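Local coordinates for protein amidohydrolase (Mycoplasma synoviae, PDB 3OVG) that hydrolyses phosphorylated furanose lactones such as D-xylono-1,4-lactone 5-phosphate, and also carboxy 1,4-lactones, with two zinc ions in each subunit, at residues L20-K31 with G62-D70; L271-R282 with T292-L303. All coordinates share one frame; numbering follows the deposited sequence.

Contact 1. Residues L20-K31 with G62-D70; sequences LGITDCHDHFIK and GGSTIVTMD. With ZN (zinc ion), chain G.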
loop_
_atom_site.group_PDB
_atom_site.type_symbol
_atom_site.label_atom_id
_atom_site.label_comp_id
_atom_site.label_asym_id
_atom_site.label_seq_id
_atom_site.Cartn_x
_atom_site.Cartn_y
_atom_site.Cartn_z
ATOM N N LEU A 20 17.622 23.989 -36.804
ATOM C CA LEU A 20 17.362 23.418 -35.481
ATOM C C LEU A 20 17.629 24.429 -34.358
ATOM O O LEU A 20 16.860 24.487 -33.408
ATOM C CB LEU A 20 18.177 22.124 -35.259
ATOM C CG LEU A 20 17.674 20.827 -35.943
ATOM C CD1 LEU A 20 18.710 19.682 -36.016
ATOM C CD2 LEU A 20 16.391 20.297 -35.294
ATOM N N GLY A 21 18.717 25.205 -34.467
ATOM C CA GLY A 21 19.098 26.159 -33.432
ATOM C C GLY A 21 19.340 25.481 -32.089
ATOM O O GLY A 21 19.728 24.298 -32.041
ATOM N N ILE A 22 19.104 26.218 -31.001
ATOM C CA ILE A 22 19.228 25.650 -29.674
ATOM C C ILE A 22 18.126 24.593 -29.457
ATOM O O ILE A 22 16.928 24.852 -29.641
ATOM C CB ILE A 22 19.166 26.718 -28.589
ATOM C CG1 ILE A 22 20.373 27.678 -28.731
ATOM C CG2 ILE A 22 19.092 26.049 -27.233
ATOM C CD1 ILE A 22 20.518 28.733 -27.579
ATOM N N THR A 23 18.555 23.387 -29.097
ATOM C CA THR A 23 17.658 22.246 -29.032
ATOM C C THR A 23 17.685 21.561 -27.675
ATOM O O THR A 23 18.736 21.182 -27.152
ATOM C CB THR A 23 18.001 21.179 -30.117
ATOM O OG1 THR A 23 18.028 21.799 -31.411
ATOM C CG2 THR A 23 16.979 20.027 -30.104
ATOM N N ASP A 24 16.488 21.394 -27.145
ATOM C CA ASP A 24 16.236 20.648 -25.941
ATOM C C ASP A 24 15.998 19.231 -26.448
ATOM O O ASP A 24 14.984 18.988 -27.110
ATOM C CB ASP A 24 14.977 21.243 -25.329
ATOM C CG ASP A 24 14.391 20.418 -24.216
ATOM O OD1 ASP A 24 14.901 19.317 -23.883
ATOM O OD2 ASP A 24 13.395 20.923 -23.658
ATOM N N CYS A 25 16.905 18.307 -26.130
ATOM C CA CYS A 25 16.937 17.003 -26.801
ATOM C C CYS A 25 16.053 15.917 -26.193
ATOM O O CYS A 25 15.996 14.809 -26.728
ATOM C CB CYS A 25 18.377 16.493 -26.944
ATOM S SG CYS A 25 19.297 17.438 -28.210
ATOM N N HIS A 26 15.344 16.233 -25.112
ATOM C CA HIS A 26 14.469 15.259 -24.478
ATOM C C HIS A 26 13.513 15.961 -23.527
ATOM O O HIS A 26 13.909 16.419 -22.471
ATOM C CB HIS A 26 15.306 14.190 -23.761
ATOM C CG HIS A 26 14.503 13.118 -23.095
ATOM N ND1 HIS A 26 14.961 11.819 -22.963
ATOM C CD2 HIS A 26 13.278 13.151 -22.514
ATOM C CE1 HIS A 26 14.059 11.108 -22.309
ATOM N NE2 HIS A 26 13.030 11.892 -22.024
ATOM N N ASP A 27 12.247 16.053 -23.927
ATOM C CA ASP A 27 11.285 16.770 -23.118
ATOM C C ASP A 27 9.862 16.365 -23.453
ATOM O O ASP A 27 9.652 15.445 -24.263
ATOM C CB ASP A 27 11.495 18.279 -23.274
ATOM C CG ASP A 27 11.429 18.998 -21.943
ATOM O OD1 ASP A 27 10.528 18.650 -21.149
ATOM O OD2 ASP A 27 12.273 19.883 -21.679
ATOM N N HIS A 28 8.888 17.046 -22.857
ATOM C CA HIS A 28 7.518 16.601 -22.972
ATOM C C HIS A 28 6.608 17.782 -22.891
ATOM O O HIS A 28 6.982 18.790 -22.337
ATOM C CB HIS A 28 7.155 15.631 -21.839
ATOM C CG HIS A 28 8.029 14.433 -21.797
ATOM N ND1 HIS A 28 7.780 13.314 -22.554
ATOM C CD2 HIS A 28 9.195 14.201 -21.149
ATOM C CE1 HIS A 28 8.743 12.433 -22.365
ATOM N NE2 HIS A 28 9.619 12.955 -21.523
ATOM N N PHE A 29 5.397 17.629 -23.413
ATOM C CA PHE A 29 4.354 18.607 -23.171
ATOM C C PHE A 29 3.048 17.898 -22.872
ATOM O O PHE A 29 2.409 18.156 -21.847
ATOM C CB PHE A 29 4.198 19.538 -24.372
ATOM C CG PHE A 29 5.299 20.549 -24.489
ATOM C CD1 PHE A 29 5.481 21.513 -23.505
ATOM C CD2 PHE A 29 6.137 20.550 -25.585
ATOM C CE1 PHE A 29 6.526 22.478 -23.612
ATOM C CE2 PHE A 29 7.168 21.500 -25.699
ATOM C CZ PHE A 29 7.349 22.474 -24.716
ATOM N N ILE A 30 2.655 17.016 -23.790
ATOM C CA ILE A 30 1.456 16.218 -23.627
ATOM C C ILE A 30 1.810 14.762 -23.311
ATOM O O ILE A 30 2.571 14.124 -24.048
ATOM C CB ILE A 30 0.611 16.261 -24.912
ATOM C CG1 ILE A 30 0.323 17.729 -25.299
ATOM C CG2 ILE A 30 -0.679 15.422 -24.731
ATOM C CD1 ILE A 30 -0.607 18.453 -24.340
ATOM N N LYS A 31 1.268 14.259 -22.207
ATOM C CA LYS A 31 1.308 12.853 -21.875
ATOM C C LYS A 31 -0.138 12.456 -21.662
ATOM O O LYS A 31 -0.783 12.823 -20.662
ATOM C CB LYS A 31 2.133 12.591 -20.608
ATOM C CG LYS A 31 3.660 12.703 -20.818
ATOM C CD LYS A 31 4.440 12.381 -19.497
ATOM C CE LYS A 31 5.963 12.264 -19.758
ATOM N NZ LYS A 31 6.696 11.655 -18.575
ATOM N N GLY A 62 15.800 32.009 -26.244
ATOM C CA GLY A 62 16.674 31.668 -27.368
ATOM C C GLY A 62 16.551 30.243 -27.901
ATOM O O GLY A 62 17.222 29.871 -28.826
ATOM N N GLY A 63 15.673 29.439 -27.334
ATOM C CA GLY A 63 15.556 28.080 -27.808
ATOM C C GLY A 63 14.788 28.076 -29.116
ATOM O O GLY A 63 14.047 29.023 -29.392
ATOM N N SER A 64 14.962 27.016 -29.903
ATOM C CA SER A 64 14.154 26.791 -31.113
ATOM C C SER A 64 13.494 25.418 -31.127
ATOM O O SER A 64 12.308 25.283 -31.421
ATOM C CB SER A 64 15.025 26.887 -32.385
ATOM O OG SER A 64 15.425 28.215 -32.672
ATOM N N THR A 65 14.269 24.372 -30.848
ATOM C CA THR A 65 13.739 23.041 -31.089
ATOM C C THR A 65 13.515 22.203 -29.828
ATOM O O THR A 65 14.366 22.145 -28.954
ATOM C CB THR A 65 14.615 22.270 -32.106
ATOM O OG1 THR A 65 14.658 22.999 -33.344
ATOM C CG2 THR A 65 14.037 20.895 -32.342
ATOM N N ILE A 66 12.370 21.541 -29.746
ATOM C CA ILE A 66 12.157 20.593 -28.663
ATOM C C ILE A 66 11.836 19.211 -29.202
ATOM O O ILE A 66 10.923 19.047 -30.001
ATOM C CB ILE A 66 11.067 21.093 -27.663
ATOM C CG1 ILE A 66 11.580 22.321 -26.929
ATOM C CG2 ILE A 66 10.701 20.006 -26.659
ATOM C CD1 ILE A 66 10.520 23.131 -26.239
ATOM N N VAL A 67 12.625 18.214 -28.799
ATOM C CA VAL A 67 12.338 16.825 -29.150
ATOM C C VAL A 67 11.471 16.163 -28.050
ATOM O O VAL A 67 11.935 15.888 -26.944
ATOM C CB VAL A 67 13.642 16.020 -29.331
ATOM C CG1 VAL A 67 13.371 14.615 -29.889
ATOM C CG2 VAL A 67 14.632 16.797 -30.238
ATOM N N THR A 68 10.222 15.871 -28.367
ATOM C CA THR A 68 9.345 15.260 -27.392
ATOM C C THR A 68 9.474 13.729 -27.438
ATOM O O THR A 68 9.090 13.089 -28.415
ATOM C CB THR A 68 7.880 15.726 -27.583
ATOM O OG1 THR A 68 7.444 15.401 -28.902
ATOM C CG2 THR A 68 7.789 17.255 -27.412
HETATM N N MSE A 69 10.003 13.150 -26.369
HETATM C CA MSE A 69 10.389 11.746 -26.382
HETATM C C MSE A 69 9.299 10.758 -25.877
HETATM O O MSE A 69 9.541 9.966 -24.979
HETATM C CB MSE A 69 11.705 11.557 -25.607
HETATM C CG MSE A 69 12.938 12.219 -26.302
HETATM SE SE MSE A 69 13.241 11.553 -28.145
HETATM C CE MSE A 69 12.911 9.600 -27.893
ATOM N N ASP A 70 8.113 10.805 -26.463
ATOM C CA ASP A 70 7.080 9.851 -26.077
ATOM C C ASP A 70 6.883 8.773 -27.152
ATOM O O ASP A 70 6.463 9.074 -28.260
ATOM C CB ASP A 70 5.786 10.599 -25.866
ATOM C CG ASP A 70 6.001 11.924 -25.115
ATOM O OD1 ASP A 70 6.180 12.971 -25.797
ATOM O OD2 ASP A 70 5.994 11.892 -23.864
HETATM ZN ZN ZN G . 11.198 11.640 -20.511
HETATM O O HOH W 1 17.708 28.816 -31.228
HETATM O O HOH W 2 5.087 15.073 -24.550
HETATM O O HOH W 3 9.333 11.182 -18.902
HETATM O O HOH W 4 12.182 10.630 -18.628
#
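Ile-22 and Thr-65 open a parallel ladder between strands 22-25 and 63-68, whose axes approach to 4.7 Å at 18°. Ile-22 O is gripped twice, by Thr-65 N at 3.0 Å and by Ser-64 N. Asp-24 donates to Thr-65 O and accepts from Val-67 N; a beta bulge shifts the pairing before Asp-27, which bonds through N to Val-67 O and through O to Met-69 N. A side-chain bond joins them: Thr-65 OG1, beside its backbone N (chi1 -59°), reaches a lone pair of Leu-20 O, 2.7 Å away.

This is the opening beta-alpha-beta unit of a TIM barrel, its crossover including helix 48-60, and the HxH pair of the metallo-dependent hydrolases sits just beyond the first strand. His-26 NE2 and His-28 NE2 bind one zinc at 2.4 Å and 2.3 Å; Asp-274, carbamylated Lys-155 and two waters complete its shell. His-28 ND1 donates to Asp-70 OD2 at 2.6 Å. The acceptor lies near the ring plane but is approached from above the carboxylate plane, the two planes being 64° apart; with NE2 on zinc, the ring is held at both nitrogens.

CB of selenomethionine Met-69 makes a CH-pi contact over the centre of the His-26 ring, whose ND1 is bonded to Ser-215. Ile-66 CD1 meets the edge of Phe-29 at CZ, 3.6 Å away, while Phe-55 of helix 48-60 meets the same ring.

Contact 2. Residues L271-R282 with T292-L303; sequences LSLDAGRILYQR and TFGLAYLFDRFL. With ZN (zinc ion), chain G; PO4 (phosphate ion), chain I.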
loop_
_atom_site.group_PDB
_atom_site.type_symbol
_atom_site.label_atom_id
_atom_site.label_comp_id
_atom_site.label_asym_id
_atom_site.label_seq_id
_atom_site.Cartn_x
_atom_site.Cartn_y
_atom_site.Cartn_z
ATOM N N LEU A 271 21.811 18.494 -23.940
ATOM C CA LEU A 271 21.090 18.873 -22.722
ATOM C C LEU A 271 19.577 18.761 -22.963
ATOM O O LEU A 271 19.128 18.693 -24.101
ATOM C CB LEU A 271 21.444 20.294 -22.303
ATOM C CG LEU A 271 22.708 20.510 -21.449
ATOM C CD1 LEU A 271 22.804 21.978 -21.061
ATOM C CD2 LEU A 271 22.615 19.631 -20.199
ATOM N N SER A 272 18.820 18.756 -21.875
ATOM C CA SER A 272 17.382 18.510 -21.885
ATOM C C SER A 272 16.866 18.834 -20.489
ATOM O O SER A 272 17.651 18.915 -19.544
ATOM C CB SER A 272 17.087 17.054 -22.205
ATOM O OG SER A 272 17.561 16.194 -21.179
ATOM N N LEU A 273 15.563 19.050 -20.360
ATOM C CA LEU A 273 14.948 19.197 -19.046
ATOM C C LEU A 273 14.188 17.891 -18.660
ATOM O O LEU A 273 14.008 17.574 -17.471
ATOM C CB LEU A 273 14.030 20.430 -19.005
ATOM C CG LEU A 273 14.746 21.746 -18.679
ATOM C CD1 LEU A 273 15.920 21.437 -17.757
ATOM C CD2 LEU A 273 15.238 22.463 -19.897
ATOM N N ASP A 274 13.788 17.110 -19.666
ATOM C CA ASP A 274 12.948 15.966 -19.400
ATOM C C ASP A 274 11.833 16.352 -18.404
ATOM O O ASP A 274 11.681 15.723 -17.349
ATOM C CB ASP A 274 13.779 14.790 -18.845
ATOM C CG ASP A 274 12.928 13.530 -18.668
ATOM O OD1 ASP A 274 11.956 13.413 -19.412
ATOM O OD2 ASP A 274 13.204 12.690 -17.795
ATOM N N ALA A 275 11.062 17.391 -18.739
ATOM C CA ALA A 275 10.016 17.891 -17.846
ATOM C C ALA A 275 8.751 17.045 -18.031
ATOM O O ALA A 275 7.753 17.488 -18.623
ATOM C CB ALA A 275 9.751 19.378 -18.133
ATOM N N GLY A 276 8.800 15.817 -17.522
ATOM C CA GLY A 276 7.766 14.836 -17.814
ATOM C C GLY A 276 6.795 14.570 -16.678
ATOM O O GLY A 276 6.092 13.559 -16.693
ATOM N N ARG A 277 6.762 15.484 -15.706
ATOM C CA ARG A 277 5.737 15.504 -14.678
ATOM C C ARG A 277 5.142 16.906 -14.676
ATOM O O ARG A 277 5.816 17.878 -15.030
ATOM C CB ARG A 277 6.330 15.204 -13.295
ATOM C CG ARG A 277 6.695 13.745 -13.066
ATOM C CD ARG A 277 7.265 13.522 -11.674
ATOM N NE ARG A 277 6.241 13.753 -10.653
ATOM C CZ ARG A 277 6.068 12.983 -9.572
ATOM N NH1 ARG A 277 6.843 11.910 -9.377
ATOM N NH2 ARG A 277 5.105 13.279 -8.691
ATOM N N ILE A 278 3.897 17.021 -14.238
ATOM C CA ILE A 278 3.184 18.287 -14.317
ATOM C C ILE A 278 3.849 19.455 -13.552
ATOM O O ILE A 278 3.720 20.616 -13.969
ATOM C CB ILE A 278 1.732 18.085 -13.878
ATOM C CG1 ILE A 278 0.781 19.132 -14.499
ATOM C CG2 ILE A 278 1.637 17.961 -12.377
ATOM C CD1 ILE A 278 -0.712 18.629 -14.522
ATOM N N LEU A 279 4.565 19.167 -12.466
ATOM C CA LEU A 279 5.254 20.238 -11.690
ATOM C C LEU A 279 6.668 20.586 -12.183
ATOM O O LEU A 279 7.405 21.328 -11.531
ATOM C CB LEU A 279 5.302 19.916 -10.191
ATOM C CG LEU A 279 3.922 19.764 -9.528
ATOM C CD1 LEU A 279 4.053 19.522 -8.025
ATOM C CD2 LEU A 279 3.068 21.011 -9.781
ATOM N N TYR A 280 7.049 20.046 -13.328
ATOM C CA TYR A 280 8.361 20.310 -13.896
ATOM C C TYR A 280 8.302 21.384 -14.980
ATOM O O TYR A 280 9.295 21.643 -15.650
ATOM C CB TYR A 280 8.986 19.008 -14.454
ATOM C CG TYR A 280 9.348 17.968 -13.395
ATOM C CD1 TYR A 280 9.240 18.257 -12.028
ATOM C CD2 TYR A 280 9.868 16.721 -13.765
ATOM C CE1 TYR A 280 9.599 17.306 -11.057
ATOM C CE2 TYR A 280 10.233 15.795 -12.824
ATOM C CZ TYR A 280 10.097 16.082 -11.474
ATOM O OH TYR A 280 10.458 15.134 -10.550
ATOM N N GLN A 281 7.136 22.013 -15.154
ATOM C CA GLN A 281 7.040 23.173 -16.034
ATOM C C GLN A 281 6.369 24.309 -15.285
ATOM O O GLN A 281 5.532 24.056 -14.429
ATOM C CB GLN A 281 6.283 22.837 -17.321
ATOM C CG GLN A 281 7.046 21.856 -18.174
ATOM C CD GLN A 281 6.387 21.604 -19.501
ATOM O OE1 GLN A 281 5.643 22.451 -20.010
ATOM N NE2 GLN A 281 6.665 20.435 -20.086
ATOM N N ARG A 282 6.788 25.544 -15.575
ATOM C CA ARG A 282 6.291 26.721 -14.876
ATOM C C ARG A 282 4.790 26.914 -15.112
ATOM O O ARG A 282 4.019 27.036 -14.172
ATOM C CB ARG A 282 7.024 27.971 -15.341
ATOM C CG ARG A 282 6.797 29.167 -14.416
ATOM C CD ARG A 282 7.572 30.413 -14.882
ATOM N NE ARG A 282 6.833 31.167 -15.910
ATOM C CZ ARG A 282 5.839 32.004 -15.643
ATOM N NH1 ARG A 282 5.213 32.650 -16.620
ATOM N NH2 ARG A 282 5.474 32.201 -14.387
ATOM N N THR A 292 6.687 26.932 -9.787
ATOM C CA THR A 292 7.625 25.856 -10.117
ATOM C C THR A 292 8.562 26.374 -11.194
ATOM O O THR A 292 8.288 27.379 -11.832
ATOM C CB THR A 292 6.906 24.643 -10.749
ATOM O OG1 THR A 292 6.000 25.105 -11.780
ATOM C CG2 THR A 292 6.158 23.873 -9.726
ATOM N N PHE A 293 9.675 25.705 -11.394
ATOM C CA PHE A 293 10.544 26.042 -12.512
ATOM C C PHE A 293 10.252 25.120 -13.672
ATOM O O PHE A 293 9.757 24.008 -13.483
ATOM C CB PHE A 293 12.029 25.929 -12.121
ATOM C CG PHE A 293 12.477 27.015 -11.199
ATOM C CD1 PHE A 293 12.415 28.345 -11.606
ATOM C CD2 PHE A 293 12.906 26.726 -9.925
ATOM C CE1 PHE A 293 12.788 29.362 -10.748
ATOM C CE2 PHE A 293 13.294 27.745 -9.054
ATOM C CZ PHE A 293 13.234 29.057 -9.467
ATOM N N GLY A 294 10.580 25.578 -14.874
ATOM C CA GLY A 294 10.410 24.778 -16.080
ATOM C C GLY A 294 11.539 24.987 -17.085
ATOM O O GLY A 294 12.728 25.057 -16.714
ATOM N N LEU A 295 11.174 25.111 -18.353
ATOM C CA LEU A 295 12.154 25.217 -19.435
ATOM C C LEU A 295 13.054 26.466 -19.289
ATOM O O LEU A 295 14.238 26.388 -19.573
ATOM C CB LEU A 295 11.455 25.157 -20.813
ATOM C CG LEU A 295 11.007 23.795 -21.407
ATOM C CD1 LEU A 295 10.484 22.836 -20.375
ATOM C CD2 LEU A 295 9.994 23.924 -22.584
ATOM N N ALA A 296 12.527 27.593 -18.802
ATOM C CA ALA A 296 13.343 28.804 -18.719
ATOM C C ALA A 296 14.512 28.636 -17.745
ATOM O O ALA A 296 15.552 29.293 -17.884
ATOM C CB ALA A 296 12.490 30.040 -18.350
ATOM N N TYR A 297 14.322 27.771 -16.755
ATOM C CA TYR A 297 15.359 27.445 -15.763
ATOM C C TYR A 297 16.687 27.049 -16.418
ATOM O O TYR A 297 17.772 27.347 -15.873
ATOM C CB TYR A 297 14.893 26.302 -14.867
ATOM C CG TYR A 297 15.796 25.971 -13.666
ATOM C CD1 TYR A 297 16.710 24.937 -13.742
ATOM C CD2 TYR A 297 15.682 26.659 -12.445
ATOM C CE1 TYR A 297 17.515 24.600 -12.656
ATOM C CE2 TYR A 297 16.487 26.334 -11.351
ATOM C CZ TYR A 297 17.414 25.301 -11.478
ATOM O OH TYR A 297 18.226 24.916 -10.442
ATOM N N LEU A 298 16.606 26.375 -17.574
ATOM C CA LEU A 298 17.809 25.967 -18.289
ATOM C C LEU A 298 18.723 27.184 -18.493
ATOM O O LEU A 298 19.908 27.141 -18.178
ATOM C CB LEU A 298 17.469 25.311 -19.638
ATOM C CG LEU A 298 18.713 24.993 -20.480
ATOM C CD1 LEU A 298 19.568 23.976 -19.747
ATOM C CD2 LEU A 298 18.379 24.492 -21.874
ATOM N N PHE A 299 18.130 28.272 -18.980
ATOM C CA PHE A 299 18.839 29.482 -19.370
ATOM C C PHE A 299 19.085 30.402 -18.175
ATOM O O PHE A 299 20.166 30.966 -18.040
ATOM C CB PHE A 299 18.022 30.218 -20.429
ATOM C CG PHE A 299 17.784 29.410 -21.672
ATOM C CD1 PHE A 299 18.733 29.377 -22.683
ATOM C CD2 PHE A 299 16.640 28.647 -21.817
ATOM C CE1 PHE A 299 18.511 28.653 -23.818
ATOM C CE2 PHE A 299 16.434 27.907 -22.963
ATOM C CZ PHE A 299 17.368 27.906 -23.951
ATOM N N ASP A 300 18.083 30.535 -17.314
ATOM C CA ASP A 300 18.162 31.465 -16.191
ATOM C C ASP A 300 19.107 31.019 -15.077
ATOM O O ASP A 300 19.638 31.845 -14.349
ATOM C CB ASP A 300 16.782 31.642 -15.573
ATOM C CG ASP A 300 15.811 32.339 -16.495
ATOM O OD1 ASP A 300 16.247 32.913 -17.525
ATOM O OD2 ASP A 300 14.598 32.301 -16.176
ATOM N N ARG A 301 19.315 29.709 -14.945
ATOM C CA ARG A 301 19.987 29.145 -13.755
ATOM C C ARG A 301 21.033 28.103 -14.138
ATOM O O ARG A 301 22.181 28.165 -13.708
ATOM C CB ARG A 301 18.954 28.496 -12.799
ATOM C CG ARG A 301 17.989 29.502 -12.128
ATOM C CD ARG A 301 18.640 30.128 -10.895
ATOM N NE ARG A 301 18.649 29.190 -9.767
ATOM C CZ ARG A 301 17.618 29.056 -8.932
ATOM N NH1 ARG A 301 16.529 29.817 -9.080
ATOM N NH2 ARG A 301 17.671 28.190 -7.940
ATOM N N PHE A 302 20.660 27.136 -14.966
ATOM C CA PHE A 302 21.607 26.053 -15.161
ATOM C C PHE A 302 22.801 26.419 -16.056
ATOM O O PHE A 302 23.910 26.081 -15.726
ATOM C CB PHE A 302 20.960 24.743 -15.598
ATOM C CG PHE A 302 21.909 23.582 -15.535
ATOM C CD1 PHE A 302 22.256 23.039 -14.313
ATOM C CD2 PHE A 302 22.466 23.053 -16.696
ATOM C CE1 PHE A 302 23.135 21.970 -14.245
ATOM C CE2 PHE A 302 23.356 22.000 -16.640
ATOM C CZ PHE A 302 23.689 21.451 -15.413
ATOM N N LEU A 303 22.593 27.118 -17.161
ATOM C CA LEU A 303 23.736 27.478 -18.001
ATOM C C LEU A 303 24.644 28.503 -17.291
ATOM O O LEU A 303 25.863 28.396 -17.371
ATOM C CB LEU A 303 23.300 27.942 -19.391
ATOM C CG LEU A 303 22.592 26.900 -20.271
ATOM C CD1 LEU A 303 21.894 27.564 -21.448
ATOM C CD2 LEU A 303 23.539 25.802 -20.753
HETATM ZN ZN ZN G . 11.198 11.640 -20.511
HETATM P P PO4 I . 10.865 11.701 -11.914
HETATM O O1 PO4 I . 10.085 11.926 -13.222
HETATM O O2 PO4 I . 9.922 11.292 -10.756
HETATM O O3 PO4 I . 11.896 10.595 -12.159
HETATM O O4 PO4 I . 11.627 12.984 -11.591
HETATM O O HOH W 5 4.734 28.129 -11.744
HETATM O O HOH W 4 12.182 10.630 -18.628
HETATM O O HOH W 3 9.333 11.182 -18.902
#
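Gln-281 and Gly-294 bring their CA atoms to 3.7 Å, a closeness made possible by the bare backbone of the glycine. No strand pairing forms here: 271-282 runs as irregular loop from the end of strand 269-271 to Gln-281, the N-cap residue of helix 282-287, and 292-303 turns from loop into helix. Beside the close approach, Gly-294 CA makes a CA-H...O contact with Tyr-280 O at 3.4 Å, and a water links Arg-282 O to Thr-292 N.

The side-chain bond across this crossing is Thr-292 OG1 to Gln-281 O, 2.9 Å, with the hydroxyl standing 48° out of the carbonyl plane. With OG1 placed between the backbone N and carbonyl carbon (chi1 47°), CG2 is turned onto Leu-279, near its O and CB. Leucines carry the apolar half: Leu-273 CD2 presses on Leu-298 CB at 3.6 Å, Leu-271 CD1 reaches Leu-303 CD2 at 3.9 Å as the two side chains slide past each other, and Leu-295 CD1 touches both Ala-275 CB and Gln-281 CG. The same loop serves the active site. Asp-274 OD1 binds zinc at 2.2 Å, while Tyr-280 OH donates to phosphate O4 at 2.7 Å and Arg-277 NH1 adds a weak bond; Lys-246 and Tyr-247 also hold this ion, consistent with a site for the substrate's phosphate.

Helix 48-60 supplies Glu-54, which accepts from both Arg-282 N and Leu-295 N; helix 313-327 packs on Leu-271 and Leu-303, helix 250-262 covers Phe-302, and a backbone bond from Cys-25 N to Leu-271 O joins strand 22-25 to strand 269-271.

Both contacts are largely buried, but the centre of contact 1 lies about 9 Å from that of the chain, the centre of contact 2 about 16 Å, where Arg-282, also bridged to Glu-57 of its own chain, and Arg-301 form salt bridges with Glu-351 and Glu-197, respectively, of a second subunit. The inner contact is a sheet ladder built mainly from backbone bonds, with two side-chain bonds added; the outer one relies on leucine packing between loop and helix, with one direct hydrogen bond. They converge on one zinc, contact 1 bringing two histidines and contact 2 one aspartate. Asp-27 OD1 to Ala-275 N and Lys-31 NZ to Gly-276 O tie the loops after the first and last barrel strands.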